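Local atomic coordinates of arginyl-trna synthetase (Thermus thermophilus, PDB entry 1IQ0), a protein that probably joins L-arginine to its cognate tRNA at the expense of ATP, as a monomeric class I aminoacyl-tRNA synthetase. Residues A[102-107]-A[140-145]; A[272-277]-A[291-296]. All blocks are in the same frame, centred on the assembly; numbering follows the deposited sequence.

Contact 1 of 2, residues A[102-107]-A[140-145]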
loop_
_atom_site.group_PDB
_atom_site.type_symbol
_atom_site.label_atom_id
_atom_site.label_comp_id
_atom_site.label_asym_id
_atom_site.label_seq_id
_atom_site.Cartn_x
_atom_site.Cartn_y
_atom_site.Cartn_z
ATOM N N PRO A 102 19.315 -4.531 -2.278
ATOM C CA PRO A 102 19.546 -3.214 -2.885
ATOM C C PRO A 102 18.645 -2.958 -4.093
ATOM O O PRO A 102 18.102 -3.896 -4.684
ATOM C CB PRO A 102 21.023 -3.266 -3.266
ATOM C CG PRO A 102 21.602 -4.181 -2.233
ATOM C CD PRO A 102 20.576 -5.287 -2.190
ATOM N N GLY A 103 18.496 -1.687 -4.456
ATOM C CA GLY A 103 17.659 -1.339 -5.591
ATOM C C GLY A 103 16.410 -0.604 -5.149
ATOM O O GLY A 103 15.498 -1.197 -4.585
ATOM N N VAL A 104 16.369 0.696 -5.412
ATOM C CA VAL A 104 15.240 1.519 -5.026
ATOM C C VAL A 104 13.917 1.179 -5.707
ATOM O O VAL A 104 13.855 0.951 -6.911
ATOM C CB VAL A 104 15.539 3.017 -5.282
ATOM C CG1 VAL A 104 14.271 3.854 -5.078
ATOM C CG2 VAL A 104 16.642 3.500 -4.339
ATOM N N VAL A 105 12.866 1.122 -4.895
ATOM C CA VAL A 105 11.511 0.899 -5.377
ATOM C C VAL A 105 10.874 2.236 -4.998
ATOM O O VAL A 105 10.730 2.551 -3.824
ATOM C CB VAL A 105 10.799 -0.252 -4.632
ATOM C CG1 VAL A 105 9.341 -0.297 -5.046
ATOM C CG2 VAL A 105 11.466 -1.588 -4.969
ATOM N N LEU A 106 10.534 3.040 -5.995
ATOM C CA LEU A 106 9.963 4.357 -5.742
ATOM C C LEU A 106 8.446 4.332 -5.786
ATOM O O LEU A 106 7.843 4.067 -6.829
ATOM C CB LEU A 106 10.496 5.351 -6.771
ATOM C CG LEU A 106 10.182 6.829 -6.549
ATOM C CD1 LEU A 106 10.786 7.295 -5.222
ATOM C CD2 LEU A 106 10.757 7.634 -7.702
ATOM N N VAL A 107 7.831 4.608 -4.644
ATOM C CA VAL A 107 6.382 4.622 -4.555
ATOM C C VAL A 107 5.850 6.046 -4.557
ATOM O O VAL A 107 6.233 6.859 -3.718
ATOM C CB VAL A 107 5.896 3.925 -3.260
ATOM C CG1 VAL A 107 4.371 3.932 -3.202
ATOM C CG2 VAL A 107 6.429 2.497 -3.213
ATOM N N GLY A 140 12.035 -6.433 2.690
ATOM C CA GLY A 140 13.417 -6.353 2.259
ATOM C C GLY A 140 13.791 -5.342 1.194
ATOM O O GLY A 140 14.977 -5.159 0.926
ATOM N N ARG A 141 12.809 -4.681 0.588
ATOM C CA ARG A 141 13.103 -3.711 -0.462
ATOM C C ARG A 141 13.518 -2.344 0.061
ATOM O O ARG A 141 13.082 -1.915 1.134
ATOM C CB ARG A 141 11.892 -3.542 -1.389
ATOM C CG ARG A 141 11.373 -4.848 -1.992
ATOM C CD ARG A 141 12.493 -5.664 -2.629
ATOM N NE ARG A 141 13.123 -4.994 -3.765
ATOM C CZ ARG A 141 12.580 -4.896 -4.975
ATOM N NH1 ARG A 141 11.386 -5.422 -5.213
ATOM N NH2 ARG A 141 13.239 -4.285 -5.952
ATOM N N GLU A 142 14.380 -1.675 -0.704
ATOM C CA GLU A 142 14.840 -0.331 -0.367
ATOM C C GLU A 142 13.751 0.553 -0.966
ATOM O O GLU A 142 13.632 0.673 -2.187
ATOM C CB GLU A 142 16.192 -0.037 -1.020
ATOM C CG GLU A 142 16.730 1.344 -0.680
ATOM C CD GLU A 142 18.063 1.638 -1.330
ATOM O OE1 GLU A 142 18.610 2.731 -1.076
ATOM O OE2 GLU A 142 18.566 0.787 -2.091
ATOM N N VAL A 143 12.958 1.166 -0.094
ATOM C CA VAL A 143 11.816 1.969 -0.515
ATOM C C VAL A 143 11.893 3.467 -0.258
ATOM O O VAL A 143 12.383 3.911 0.778
ATOM C CB VAL A 143 10.524 1.430 0.168
ATOM C CG1 VAL A 143 9.312 2.267 -0.221
ATOM C CG2 VAL A 143 10.322 -0.029 -0.211
ATOM N N LEU A 144 11.390 4.236 -1.218
ATOM C CA LEU A 144 11.339 5.687 -1.104
ATOM C C LEU A 144 9.948 6.122 -1.537
ATOM O O LEU A 144 9.427 5.650 -2.550
ATOM C CB LEU A 144 12.393 6.349 -1.995
ATOM C CG LEU A 144 13.852 6.219 -1.556
ATOM C CD1 LEU A 144 14.737 6.944 -2.573
ATOM C CD2 LEU A 144 14.049 6.810 -0.157
ATOM N N VAL A 145 9.339 7.005 -0.754
ATOM C CA VAL A 145 8.000 7.501 -1.045
ATOM C C VAL A 145 8.069 8.936 -1.573
ATOM O O VAL A 145 8.626 9.830 -0.933
ATOM C CB VAL A 145 7.116 7.441 0.225
ATOM C CG1 VAL A 145 5.789 8.161 -0.008
ATOM C CG2 VAL A 145 6.859 5.986 0.598
HETATM O O HOH W 1 16.022 -4.380 -6.073
HETATM O O HOH W 2 15.249 -3.165 -2.903
#
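With CG beside its backbone N, Arg141 bends at chi2 (-50°) and chi3 (-64°) and curls back so that its guanidinium lies against Val105. A methyl of Val105 sits over one face of the guanidinium, offset toward the rim, with CG2 3.4 Å from Arg141 NH2. The curl also brings NE and NH2 to two waters: one links NH2 to Pro102 O, the other links NE and the Glu142 amide to Gly103 O. On the far side of the group, NH1 makes a salt bridge to Glu348. Replaced by alanine, this residue would probably leave Glu348 without that partner and take away the flat group lying against Val105 CG2. Glu142, by contrast, is fully extended; its carboxylate passes Val104 CG2, and OE2 takes a weak hydrogen bond from Gly103 N at 3.4 Å. Beyond this the backbones pair as parallel strands: Val105 N bonds to Glu142 O, Leu144 N to Val105 O, and Val107 N to Leu144 O at 2.8 Å. Leu106 CD1 packs on Leu144 CB at 3.7 Å on one face of the sheet, with Val105, Val107, Val143 and Val145 on the other. These are neighbouring strands of the Rossmann-type catalytic sheet, joined in a beta-alpha-beta unit by helix 120-138, whose Leu136 and Ala133 pack under the valine face, while strand 348-354 flanks 104-107 on its other side.

Contact 2 of 2, residues A[272-277]-A[291-296]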
loop_
_atom_site.group_PDB
_atom_site.type_symbol
_atom_site.label_atom_id
_atom_site.label_comp_id
_atom_site.label_asym_id
_atom_site.label_seq_id
_atom_site.Cartn_x
_atom_site.Cartn_y
_atom_site.Cartn_z
ATOM N N GLY A 272 2.668 17.806 -38.520
ATOM C CA GLY A 272 3.200 18.846 -37.656
ATOM C C GLY A 272 3.366 18.435 -36.202
ATOM O O GLY A 272 4.122 19.063 -35.459
ATOM N N ALA A 273 2.663 17.383 -35.793
ATOM C CA ALA A 273 2.737 16.896 -34.417
ATOM C C ALA A 273 3.859 15.881 -34.244
ATOM O O ALA A 273 4.221 15.188 -35.192
ATOM C CB ALA A 273 1.404 16.266 -34.015
ATOM N N LEU A 274 4.426 15.813 -33.041
ATOM C CA LEU A 274 5.484 14.841 -32.766
ATOM C C LEU A 274 4.776 13.653 -32.142
ATOM O O LEU A 274 4.103 13.785 -31.121
ATOM C CB LEU A 274 6.527 15.390 -31.789
ATOM C CG LEU A 274 7.631 14.385 -31.439
ATOM C CD1 LEU A 274 8.427 14.062 -32.696
ATOM C CD2 LEU A 274 8.545 14.938 -30.357
ATOM N N VAL A 275 4.926 12.492 -32.758
ATOM C CA VAL A 275 4.255 11.307 -32.263
ATOM C C VAL A 275 5.200 10.144 -31.998
ATOM O O VAL A 275 6.291 10.061 -32.569
ATOM C CB VAL A 275 3.163 10.870 -33.265
ATOM C CG1 VAL A 275 3.797 10.515 -34.597
ATOM C CG2 VAL A 275 2.386 9.700 -32.715
ATOM N N MET A 276 4.766 9.252 -31.116
ATOM C CA MET A 276 5.527 8.062 -30.757
ATOM C C MET A 276 4.737 6.840 -31.224
ATOM O O MET A 276 3.590 6.641 -30.815
ATOM C CB MET A 276 5.715 7.979 -29.239
ATOM C CG MET A 276 6.562 6.797 -28.792
ATOM S SD MET A 276 6.570 6.557 -27.006
ATOM C CE MET A 276 7.585 7.926 -26.494
ATOM N N ASP A 277 5.344 6.031 -32.085
ATOM C CA ASP A 277 4.688 4.822 -32.583
ATOM C C ASP A 277 5.000 3.691 -31.615
ATOM O O ASP A 277 6.119 3.174 -31.588
ATOM C CB ASP A 277 5.209 4.478 -33.986
ATOM C CG ASP A 277 4.587 3.203 -34.553
ATOM O OD1 ASP A 277 5.072 2.730 -35.602
ATOM O OD2 ASP A 277 3.622 2.679 -33.958
ATOM N N VAL A 291 0.609 11.010 -28.908
ATOM C CA VAL A 291 1.099 12.327 -29.289
ATOM C C VAL A 291 1.956 12.893 -28.162
ATOM O O VAL A 291 1.541 12.886 -27.008
ATOM C CB VAL A 291 -0.061 13.302 -29.570
ATOM C CG1 VAL A 291 0.492 14.667 -29.967
ATOM C CG2 VAL A 291 -0.951 12.745 -30.671
ATOM N N LEU A 292 3.161 13.355 -28.499
ATOM C CA LEU A 292 4.063 13.940 -27.512
ATOM C C LEU A 292 3.917 15.460 -27.602
ATOM O O LEU A 292 3.711 16.132 -26.591
ATOM C CB LEU A 292 5.516 13.519 -27.789
ATOM C CG LEU A 292 5.832 12.016 -27.705
ATOM C CD1 LEU A 292 7.281 11.754 -28.090
ATOM C CD2 LEU A 292 5.576 11.518 -26.292
ATOM N N LEU A 293 4.020 15.990 -28.821
ATOM C CA LEU A 293 3.865 17.422 -29.073
ATOM C C LEU A 293 2.760 17.635 -30.103
ATOM O O LEU A 293 2.796 17.047 -31.183
ATOM C CB LEU A 293 5.163 18.035 -29.614
ATOM C CG LEU A 293 6.368 18.180 -28.680
ATOM C CD1 LEU A 293 7.535 18.802 -29.437
ATOM C CD2 LEU A 293 5.993 19.045 -27.493
ATOM N N ARG A 294 1.772 18.462 -29.774
ATOM C CA ARG A 294 0.698 18.740 -30.723
ATOM C C ARG A 294 1.304 19.634 -31.800
ATOM O O ARG A 294 2.371 20.213 -31.594
ATOM C CB ARG A 294 -0.473 19.449 -30.033
ATOM C CG ARG A 294 -1.052 18.672 -28.853
ATOM C CD ARG A 294 -2.381 19.252 -28.392
ATOM N NE ARG A 294 -2.871 18.625 -27.162
ATOM C CZ ARG A 294 -2.334 18.817 -25.957
ATOM N NH1 ARG A 294 -1.288 19.621 -25.817
ATOM N NH2 ARG A 294 -2.843 18.207 -24.887
ATOM N N SER A 295 0.639 19.734 -32.948
ATOM C CA SER A 295 1.138 20.549 -34.055
ATOM C C SER A 295 1.445 21.990 -33.662
ATOM O O SER A 295 2.377 22.593 -34.197
ATOM C CB SER A 295 0.140 20.535 -35.218
ATOM O OG SER A 295 -1.158 20.913 -34.790
ATOM N N ASN A 296 0.676 22.538 -32.724
ATOM C CA ASN A 296 0.892 23.913 -32.280
ATOM C C ASN A 296 2.135 24.056 -31.400
ATOM O O ASN A 296 2.499 25.165 -31.006
ATOM C CB ASN A 296 -0.344 24.435 -31.534
ATOM C CG ASN A 296 -0.626 23.667 -30.259
ATOM O OD1 ASN A 296 -1.611 23.933 -29.567
ATOM N ND2 ASN A 296 0.235 22.712 -29.940
HETATM O O HOH W 3 5.570 20.175 -32.951
#
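Leu274 and Leu293 meet flank to flank, CB against CB at 3.7 Å, their side chains crossing at a slant on the same face of the sheet. They leave the backbone differently: Leu274 carries CG opposite its own N (chi1 178°), whereas Leu293 turns CG beside its N (chi1 -70°). Their outer methyls still come together, with Leu274 CD2 4.1 Å from Leu293 CD1. Leu292 reaches the same methyl of Leu274 through its own CD1, so CD2 touches both leucines. The other branch of Leu292, CD2, meets the terminal methyl CE of Met276 at 4.1 Å, and the two side chains pass each other at a slant as well.

Two successive residues can face Leu274 because the backbone here forms a classic beta bulge in an antiparallel pair. Leu274 O accepts two amides, those of Leu292 and Leu293. The bond from Leu293 N to Leu274 O, 3.2 Å long, lies in the carbonyl plane on a lone pair. The shorter one, from Leu292 N to Leu274 O at 2.8 Å, has its donor tilted 16° out of that plane. Leu274 N in return gives its hydrogen to Leu293 O at 2.8 Å. One residue further on, Val275 pairs with Val291 on the opposite face.

Beyond the bulge, Ala273 CB rests against Leu293 O and the amide of Ser295, and a water hydrogen-bonded to Gly272 O reaches Arg294 O only weakly. On the leucine side, helix 248-256 offers Leu256 to Met276 and Leu292 and Leu253 to Leu293, and Ile306 of helix 301-312 touches both Met276 and Leu292.

How the contacts relate
Contact 1 belongs to a parallel part of the central mixed sheet, its centre about 13 Å from that of the chain, whereas contact 2 sits in a small antiparallel sheet, its centre about 35 Å from it. The two do not touch, their nearest atoms being about 19 Å apart, and they lie on different strands of different sheets, although both belong to the catalytic-domain part of the sequence. Contact 1 lies nearer the core, with one exposed residue among those touching, while contact 2 ends at the surface, with three. Contact 1 keeps regular register and adds charged groups and bridging waters at one end; contact 2 interrupts its register with a bulge and relies on leucine and methionine packing.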